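Local atomic coordinates of periplasmic cell division protein (SufI) (Aquifex aeolicus, PDB entry 6SYY), a protein that probably oxidises its substrates as a multicopper oxidase, carrying a mononuclear copper and a three-copper cluster holding an oxygen atom. Residues 295-300 / 448-453; 443-448 / 481-486. All coordinates share one frame; numbering follows the deposited sequence.

Interaction 1: 295-300 / 448-453; sequences VAPGER and GMYHPM. With CU (copper (II) ion), chain B.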
ATOM      1  N   VAL A 295       0.604  10.537   1.611  1.00 20.91           N
ATOM      2  CA  VAL A 295       0.509   9.095   1.420  1.00 35.44           C
ATOM      3  C   VAL A 295       1.284   8.400   2.534  1.00 30.69           C
ATOM      4  O   VAL A 295       2.493   8.606   2.687  1.00 20.92           O
ATOM      5  CB  VAL A 295       1.011   8.666   0.030  1.00 39.21           C
ATOM      6  CG1 VAL A 295       2.285   9.407  -0.345  1.00 42.65           C
ATOM      7  CG2 VAL A 295       1.198   7.156  -0.032  1.00 36.95           C
ATOM      8  N   ALA A 296       0.591   7.605   3.310  1.00 23.59           N
ATOM      9  CA  ALA A 296       1.154   6.864   4.420  1.00 34.73           C
ATOM     10  C   ALA A 296       1.515   5.452   3.985  1.00 23.29           C
ATOM     11  O   ALA A 296       1.092   4.990   2.920  1.00 26.37           O
ATOM     12  CB  ALA A 296       0.152   6.816   5.580  1.00 21.91           C
ATOM     13  N   PRO A 297       2.322   4.743   4.772  1.00 21.81           N
ATOM     14  CA  PRO A 297       2.577   3.328   4.482  1.00 22.04           C
ATOM     15  C   PRO A 297       1.281   2.544   4.344  1.00 32.82           C
ATOM     16  O   PRO A 297       0.375   2.655   5.171  1.00 25.84           O
ATOM     17  CB  PRO A 297       3.386   2.867   5.697  1.00 34.93           C
ATOM     18  CG  PRO A 297       4.082   4.087   6.158  1.00 23.43           C
ATOM     19  CD  PRO A 297       3.178   5.246   5.861  1.00 22.84           C
ATOM     20  N   GLY A 298       1.194   1.742   3.284  1.00 24.79           N
ATOM     21  CA  GLY A 298      -0.005   0.994   2.982  1.00 35.19           C
ATOM     22  C   GLY A 298      -0.985   1.706   2.072  1.00 34.25           C
ATOM     23  O   GLY A 298      -1.841   1.048   1.469  1.00 33.27           O
ATOM     24  N   GLU A 299      -0.895   3.026   1.959  1.00 32.85           N
ATOM     25  CA  GLU A 299      -1.721   3.750   1.008  1.00 28.19           C
ATOM     26  C   GLU A 299      -1.152   3.621  -0.400  1.00 20.98           C
ATOM     27  O   GLU A 299       0.052   3.420  -0.598  1.00 22.97           O
ATOM     28  CB  GLU A 299      -1.825   5.227   1.389  1.00 29.25           C
ATOM     29  CG  GLU A 299      -2.726   5.511   2.584  1.00 27.59           C
ATOM     30  CD  GLU A 299      -3.000   6.997   2.766  1.00 63.83           C
ATOM     31  OE1 GLU A 299      -2.031   7.785   2.815  1.00 23.67           O
ATOM     32  OE2 GLU A 299      -4.187   7.380   2.847  1.00 38.34           O
ATOM     33  N   ARG A 300      -2.041   3.724  -1.385  1.00 19.70           N
ATOM     34  CA  ARG A 300      -1.658   3.813  -2.787  1.00 33.57           C
ATOM     35  C   ARG A 300      -2.485   4.916  -3.427  1.00 30.35           C
ATOM     36  O   ARG A 300      -3.714   4.918  -3.310  1.00 38.82           O
ATOM     37  CB  ARG A 300      -1.864   2.482  -3.526  1.00 35.68           C
ATOM     38  CG  ARG A 300      -0.895   1.368  -3.128  1.00 23.30           C
ATOM     39  CD  ARG A 300      -1.507   0.453  -2.090  1.00 21.45           C
ATOM     40  NE  ARG A 300      -2.708  -0.199  -2.604  1.00 25.95           N
ATOM     41  CZ  ARG A 300      -3.591  -0.840  -1.846  1.00 31.16           C
ATOM     42  NH1 ARG A 300      -3.410  -0.907  -0.532  1.00 25.50           N
ATOM     43  NH2 ARG A 300      -4.659  -1.407  -2.398  1.00 25.48           N
ATOM     44  N   GLY A 448       0.491  10.202  20.830  1.00 50.91           N
ATOM     45  CA  GLY A 448       1.252  11.286  20.254  1.00 45.60           C
ATOM     46  C   GLY A 448       1.739  11.053  18.846  1.00 43.51           C
ATOM     47  O   GLY A 448       2.403  11.923  18.275  1.00 46.02           O
ATOM     48  N   MET A 449       1.424   9.903  18.259  1.00 26.68           N
ATOM     49  CA  MET A 449       1.915   9.543  16.940  1.00 49.30           C
ATOM     50  C   MET A 449       0.747   9.250  16.011  1.00 31.16           C
ATOM     51  O   MET A 449      -0.322   8.817  16.446  1.00 36.30           O
ATOM     52  CB  MET A 449       2.850   8.326  17.013  1.00 33.76           C
ATOM     53  CG  MET A 449       3.533   8.004  15.701  1.00 58.95           C
ATOM     54  SD  MET A 449       5.117   7.198  15.926  1.00 70.31           S
ATOM     55  CE  MET A 449       5.710   7.212  14.241  1.00 34.87           C
ATOM     56  N   TYR A 450       0.952   9.505  14.724  1.00 31.78           N
ATOM     57  CA  TYR A 450      -0.054   9.141  13.747  1.00 30.75           C
ATOM     58  C   TYR A 450      -0.040   7.630  13.527  1.00 27.41           C
ATOM     59  O   TYR A 450       0.956   6.945  13.779  1.00 28.39           O
ATOM     60  CB  TYR A 450       0.182   9.882  12.429  1.00 33.41           C
ATOM     61  CG  TYR A 450       0.974   9.097  11.409  1.00 37.22           C
ATOM     62  CD1 TYR A 450       0.334   8.425  10.374  1.00 30.28           C
ATOM     63  CD2 TYR A 450       2.361   9.027  11.479  1.00 23.33           C
ATOM     64  CE1 TYR A 450       1.053   7.708   9.437  1.00 35.94           C
ATOM     65  CE2 TYR A 450       3.089   8.307  10.543  1.00 27.08           C
ATOM     66  CZ  TYR A 450       2.428   7.647   9.526  1.00 22.10           C
ATOM     67  OH  TYR A 450       3.139   6.933   8.585  1.00 21.89           O
ATOM     68  N   HIS A 451      -1.168   7.111  13.055  1.00 26.45           N
ATOM     69  CA  HIS A 451      -1.274   5.694  12.730  1.00 23.57           C
ATOM     70  C   HIS A 451      -2.067   5.513  11.444  1.00 25.87           C
ATOM     71  O   HIS A 451      -3.235   5.912  11.373  1.00 27.76           O
ATOM     72  CB  HIS A 451      -1.946   4.917  13.863  1.00 29.08           C
ATOM     73  CG  HIS A 451      -1.297   5.111  15.194  1.00 26.32           C
ATOM     74  ND1 HIS A 451      -0.111   4.500  15.538  1.00 30.65           N
ATOM     75  CD2 HIS A 451      -1.664   5.853  16.266  1.00 34.06           C
ATOM     76  CE1 HIS A 451       0.224   4.856  16.765  1.00 30.27           C
ATOM     77  NE2 HIS A 451      -0.701   5.677  17.229  1.00 33.86           N
ATOM     78  N   PRO A 452      -1.476   4.927  10.415  1.00 27.18           N
ATOM     79  CA  PRO A 452      -2.268   4.554   9.237  1.00 20.92           C
ATOM     80  C   PRO A 452      -2.974   3.229   9.475  1.00 27.34           C
ATOM     81  O   PRO A 452      -2.355   2.162   9.403  1.00 29.53           O
ATOM     82  CB  PRO A 452      -1.216   4.468   8.124  1.00 26.10           C
ATOM     83  CG  PRO A 452       0.039   4.052   8.840  1.00 31.02           C
ATOM     84  CD  PRO A 452      -0.050   4.590  10.259  1.00 38.58           C
ATOM     85  N   MET A 453      -4.265   3.285   9.781  1.00 29.33           N
ATOM     86  CA  MET A 453      -5.011   2.109  10.211  1.00 25.35           C
ATOM     87  C   MET A 453      -5.573   1.363   9.009  1.00 24.71           C
ATOM     88  O   MET A 453      -6.228   1.957   8.146  1.00 24.21           O
ATOM     89  CB  MET A 453      -6.135   2.507  11.168  1.00 29.00           C
ATOM     90  CG  MET A 453      -5.642   3.109  12.476  1.00 27.61           C
ATOM     91  SD  MET A 453      -4.555   1.992  13.389  1.00 32.04           S
ATOM     92  CE  MET A 453      -5.625   0.567  13.599  1.00 34.48           C
TER
HETATM   93 CU    CU B 701       0.670   2.743  14.496  0.65 24.27          CU

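Interaction 2: 443-448 / 481-486; sequences YVNNTG and VIVAPM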
ATOM      1  N   TYR A 443     -12.124   5.550  14.642  1.00 22.73           N
ATOM      2  CA  TYR A 443     -10.783   5.559  15.200  1.00 23.43           C
ATOM      3  C   TYR A 443     -10.600   6.801  16.059  1.00 32.73           C
ATOM      4  O   TYR A 443     -10.864   7.920  15.609  1.00 32.23           O
ATOM      5  CB  TYR A 443      -9.736   5.530  14.090  1.00 28.96           C
ATOM      6  CG  TYR A 443      -9.671   4.229  13.325  1.00 43.75           C
ATOM      7  CD1 TYR A 443      -9.325   3.046  13.961  1.00 32.65           C
ATOM      8  CD2 TYR A 443      -9.930   4.189  11.962  1.00 30.20           C
ATOM      9  CE1 TYR A 443      -9.252   1.852  13.262  1.00 29.88           C
ATOM     10  CE2 TYR A 443      -9.859   3.003  11.255  1.00 35.04           C
ATOM     11  CZ  TYR A 443      -9.519   1.837  11.912  1.00 29.87           C
ATOM     12  OH  TYR A 443      -9.447   0.651  11.217  1.00 31.85           O
ATOM     13  N   VAL A 444     -10.157   6.603  17.298  1.00 23.42           N
ATOM     14  CA  VAL A 444      -9.880   7.693  18.226  1.00 30.94           C
ATOM     15  C   VAL A 444      -8.433   7.549  18.668  1.00 35.48           C
ATOM     16  O   VAL A 444      -8.107   6.660  19.464  1.00 42.04           O
ATOM     17  CB  VAL A 444     -10.828   7.681  19.433  1.00 36.94           C
ATOM     18  CG1 VAL A 444     -10.558   8.880  20.321  1.00 31.50           C
ATOM     19  CG2 VAL A 444     -12.279   7.668  18.976  1.00 36.64           C
ATOM     20  N   ASN A 445      -7.565   8.425  18.166  1.00 30.23           N
ATOM     21  CA  ASN A 445      -6.128   8.347  18.428  1.00 30.97           C
ATOM     22  C   ASN A 445      -5.796   9.217  19.635  1.00 33.84           C
ATOM     23  O   ASN A 445      -5.690  10.438  19.524  1.00 37.44           O
ATOM     24  CB  ASN A 445      -5.338   8.779  17.198  1.00 31.88           C
ATOM     25  CG  ASN A 445      -3.838   8.628  17.381  1.00 48.85           C
ATOM     26  OD1 ASN A 445      -3.367   8.145  18.415  1.00 33.02           O
ATOM     27  ND2 ASN A 445      -3.077   9.028  16.364  1.00 29.11           N
ATOM     28  N   ASN A 446      -5.612   8.582  20.793  1.00 29.86           N
ATOM     29  CA  ASN A 446      -5.200   9.269  22.010  1.00 34.91           C
ATOM     30  C   ASN A 446      -3.695   9.196  22.240  1.00 49.58           C
ATOM     31  O   ASN A 446      -3.240   9.354  23.379  1.00 57.74           O
ATOM     32  CB  ASN A 446      -5.943   8.698  23.219  1.00 48.30           C
ATOM     33  CG  ASN A 446      -7.426   9.010  23.193  1.00 53.00           C
ATOM     34  OD1 ASN A 446      -7.840  10.093  22.769  1.00 68.93           O
ATOM     35  ND2 ASN A 446      -8.236   8.060  23.646  1.00 61.47           N
ATOM     36  N   THR A 447      -2.913   8.958  21.190  1.00 28.91           N
ATOM     37  CA  THR A 447      -1.463   8.880  21.303  1.00 34.39           C
ATOM     38  C   THR A 447      -0.816  10.081  20.629  1.00 30.92           C
ATOM     39  O   THR A 447      -1.471  10.875  19.948  1.00 40.98           O
ATOM     40  CB  THR A 447      -0.929   7.583  20.685  1.00 38.95           C
ATOM     41  OG1 THR A 447      -1.000   7.672  19.258  1.00 30.81           O
ATOM     42  CG2 THR A 447      -1.750   6.395  21.154  1.00 28.15           C
ATOM     43  N   GLY A 448       0.491  10.202  20.830  1.00 50.91           N
ATOM     44  CA  GLY A 448       1.252  11.286  20.254  1.00 45.60           C
ATOM     45  C   GLY A 448       1.739  11.053  18.846  1.00 43.51           C
ATOM     46  O   GLY A 448       2.403  11.923  18.275  1.00 46.02           O
ATOM     47  N   VAL A 481      -6.373   4.362   6.296  1.00 24.42           N
ATOM     48  CA  VAL A 481      -6.715   5.756   6.567  1.00 19.16           C
ATOM     49  C   VAL A 481      -5.725   6.334   7.573  1.00 33.97           C
ATOM     50  O   VAL A 481      -5.430   5.709   8.597  1.00 32.47           O
ATOM     51  CB  VAL A 481      -8.166   5.916   7.062  1.00 25.35           C
ATOM     52  CG1 VAL A 481      -8.417   5.103   8.325  1.00 26.02           C
ATOM     53  CG2 VAL A 481      -8.496   7.398   7.286  1.00 20.06           C
ATOM     54  N   ILE A 482      -5.207   7.524   7.267  1.00 23.66           N
ATOM     55  CA  ILE A 482      -4.314   8.227   8.180  1.00 30.98           C
ATOM     56  C   ILE A 482      -5.120   8.760   9.352  1.00 33.29           C
ATOM     57  O   ILE A 482      -6.157   9.410   9.165  1.00 27.17           O
ATOM     58  CB  ILE A 482      -3.594   9.375   7.454  1.00 37.30           C
ATOM     59  CG1 ILE A 482      -2.698   8.843   6.335  1.00 30.04           C
ATOM     60  CG2 ILE A 482      -2.795  10.216   8.441  1.00 25.19           C
ATOM     61  CD1 ILE A 482      -2.035   9.936   5.529  1.00 21.45           C
ATOM     62  N   VAL A 483      -4.645   8.499  10.565  1.00 29.00           N
ATOM     63  CA  VAL A 483      -5.266   9.015  11.780  1.00 24.27           C
ATOM     64  C   VAL A 483      -4.195   9.798  12.526  1.00 48.78           C
ATOM     65  O   VAL A 483      -3.313   9.206  13.158  1.00 26.89           O
ATOM     66  CB  VAL A 483      -5.855   7.902  12.650  1.00 26.45           C
ATOM     67  CG1 VAL A 483      -6.573   8.499  13.855  1.00 27.75           C
ATOM     68  CG2 VAL A 483      -6.803   7.037  11.826  1.00 20.71           C
ATOM     69  N   ALA A 484      -4.275  11.129  12.461  1.00 23.22           N
ATOM     70  CA  ALA A 484      -3.252  11.998  13.024  1.00 31.56           C
ATOM     71  C   ALA A 484      -3.321  11.998  14.550  1.00 24.78           C
ATOM     72  O   ALA A 484      -4.328  11.585  15.130  1.00 25.85           O
ATOM     73  CB  ALA A 484      -3.423  13.420  12.490  1.00 28.94           C
ATOM     74  N   PRO A 485      -2.261  12.451  15.224  1.00 48.19           N
ATOM     75  CA  PRO A 485      -2.303  12.537  16.690  1.00 39.47           C
ATOM     76  C   PRO A 485      -3.504  13.338  17.162  1.00 33.33           C
ATOM     77  O   PRO A 485      -3.812  14.402  16.624  1.00 37.98           O
ATOM     78  CB  PRO A 485      -0.987  13.240  17.039  1.00 34.04           C
ATOM     79  CG  PRO A 485      -0.076  12.878  15.939  1.00 32.66           C
ATOM     80  CD  PRO A 485      -0.931  12.816  14.702  1.00 28.86           C
ATOM     81  N   MET A 486      -4.197  12.802  18.166  1.00 47.89           N
ATOM     82  CA  MET A 486      -5.353  13.443  18.789  1.00 75.20           C
ATOM     83  C   MET A 486      -6.499  13.667  17.802  1.00 27.55           C
ATOM     84  O   MET A 486      -7.352  14.532  18.021  1.00 37.41           O
ATOM     85  CB  MET A 486      -4.958  14.766  19.463  1.00 36.35           C
ATOM     86  CG  MET A 486      -3.810  14.631  20.464  1.00 43.65           C
ATOM     87  SD  MET A 486      -4.084  13.325  21.691  1.00 80.64           S
ATOM     88  CE  MET A 486      -2.575  13.421  22.655  1.00 50.61           C
TER

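Interaction 1: 295-300 / 448-453
A small, buried apolar contact between the middle and C-terminal cupredoxin domains joins Ala-296 and Pro-297, in the turn between strands 293-295 and 300-306 of the middle one, to Tyr-450, just before strand 451-455, and Pro-452 within it. No hydrogen bond crosses it, and it buries 148 Å² in all. Ala-296 points its methyl at the other segment, where Ala-296 CB lies 3.7 Å from Pro-452 CB and 4.1 Å from Tyr-450 CE1. Pro-297 comes to the phenol at its edge, near the ring plane, with Pro-297 CD 3.2 Å from Tyr-450 OH. The hydroxyl is hydrogen-bonded to the carbonyl O of Ala-258, so this approach is plain packing. Pro-452 CB also rests 3.8 Å from Pro-297 O.

The receiving loop is a type II turn from Ala-296 to Glu-299, closed by Glu-299 N bonding to Ala-296 O. Gly-298 sits where its backbone angles (phi 91°) call for glycine. Glu-299 OE1 folds back onto Ala-296 N at 2.7 Å, using its anti lone pair, while OE2 makes a salt bridge with Lys-478, so both carboxylate oxygens have a partner.

His-451 points away from the turn and binds a copper ion through His-451 ND1 at 2.2 Å, with Cys-509 and His-514, the His-Cys-His set of a type 1 site in a multicopper oxidase cupredoxin domain. With chi1 -54° its imidazole stands beside the backbone N; ND1 on copper and NE2 on Thr-447 OG1 together fix the ring's orientation. Pro-452 also touches Cys-509.

Interaction 2: 443-448 / 481-486
Asn-445, the last residue of strand 437-445, reaches across to the end of strand 480-483, and its side chain carries the polar part of this contact. Asn-445 CB packs on Val-483, 3.6 Å from Val-483 CG1. CG stands anti to the backbone N (chi1 -176°), which directs the amide at the carbonyls beyond, and Asn-445 CG itself lies 3.7 Å from Ala-484 O. There Asn-445 ND2 gives a hydrogen bond to Val-483 O at 3.2 Å, approaching from above that carbonyl's plane, and a weak one to Ala-484 O. Met-449 O is a third acceptor for its two hydrogens, so the weak bond must share one. OD1 faces back along its own chain. Asn-445 OD1 accepts from Thr-447 N at 2.9 Å, closing an Asx turn, and pairs with Thr-447 OG1 at 2.6 Å, the hydroxyl lying in the carbonyl plane on a lone pair.

On the strands themselves, whose short segments run 35° apart in direction with axes 8.8 Å from each other, the contact is apolar. Tyr-443 CE2 lies 3.9 Å from Val-481 CG1, and Val-483 CG2 meets Tyr-443 CB. These side chains are part of the core between the two sheets of the cupredoxin sandwich. Past the strands, Pro-485 CG lies 3.5 Å from Gly-448 O.

With both ends of its amide occupied, Asn-445 is fixed in rotation and ties the ends of the two strands together. Thr-447 OG1 also meets NE2 of His-451, a copper ligand, so Thr-447 is a second-shell residue and Asn-445, one step further back, probably orients it.

In the fold
The two contacts touch, with centres about 10 Å apart, and their segments alternate along the chain: 295-300, 443-448, 448-453, 481-486, with Gly-448 shared. Interaction 2 bridges the two sheets of the C-terminal cupredoxin domain, joining strand 437-445 of one to strand 480-483 of the other. Interaction 1 brings a turn of the middle domain against strand 451-455, the neighbour of 480-483 in that second sheet. Probable backbone hydrogen bonds from Met-453 N to Val-481 O and from His-451 N to Val-483 O connect them. His-451 is thus set in a segment that packs on the middle domain through its sequence neighbours, while its ring is backed by Thr-447 and Asn-445.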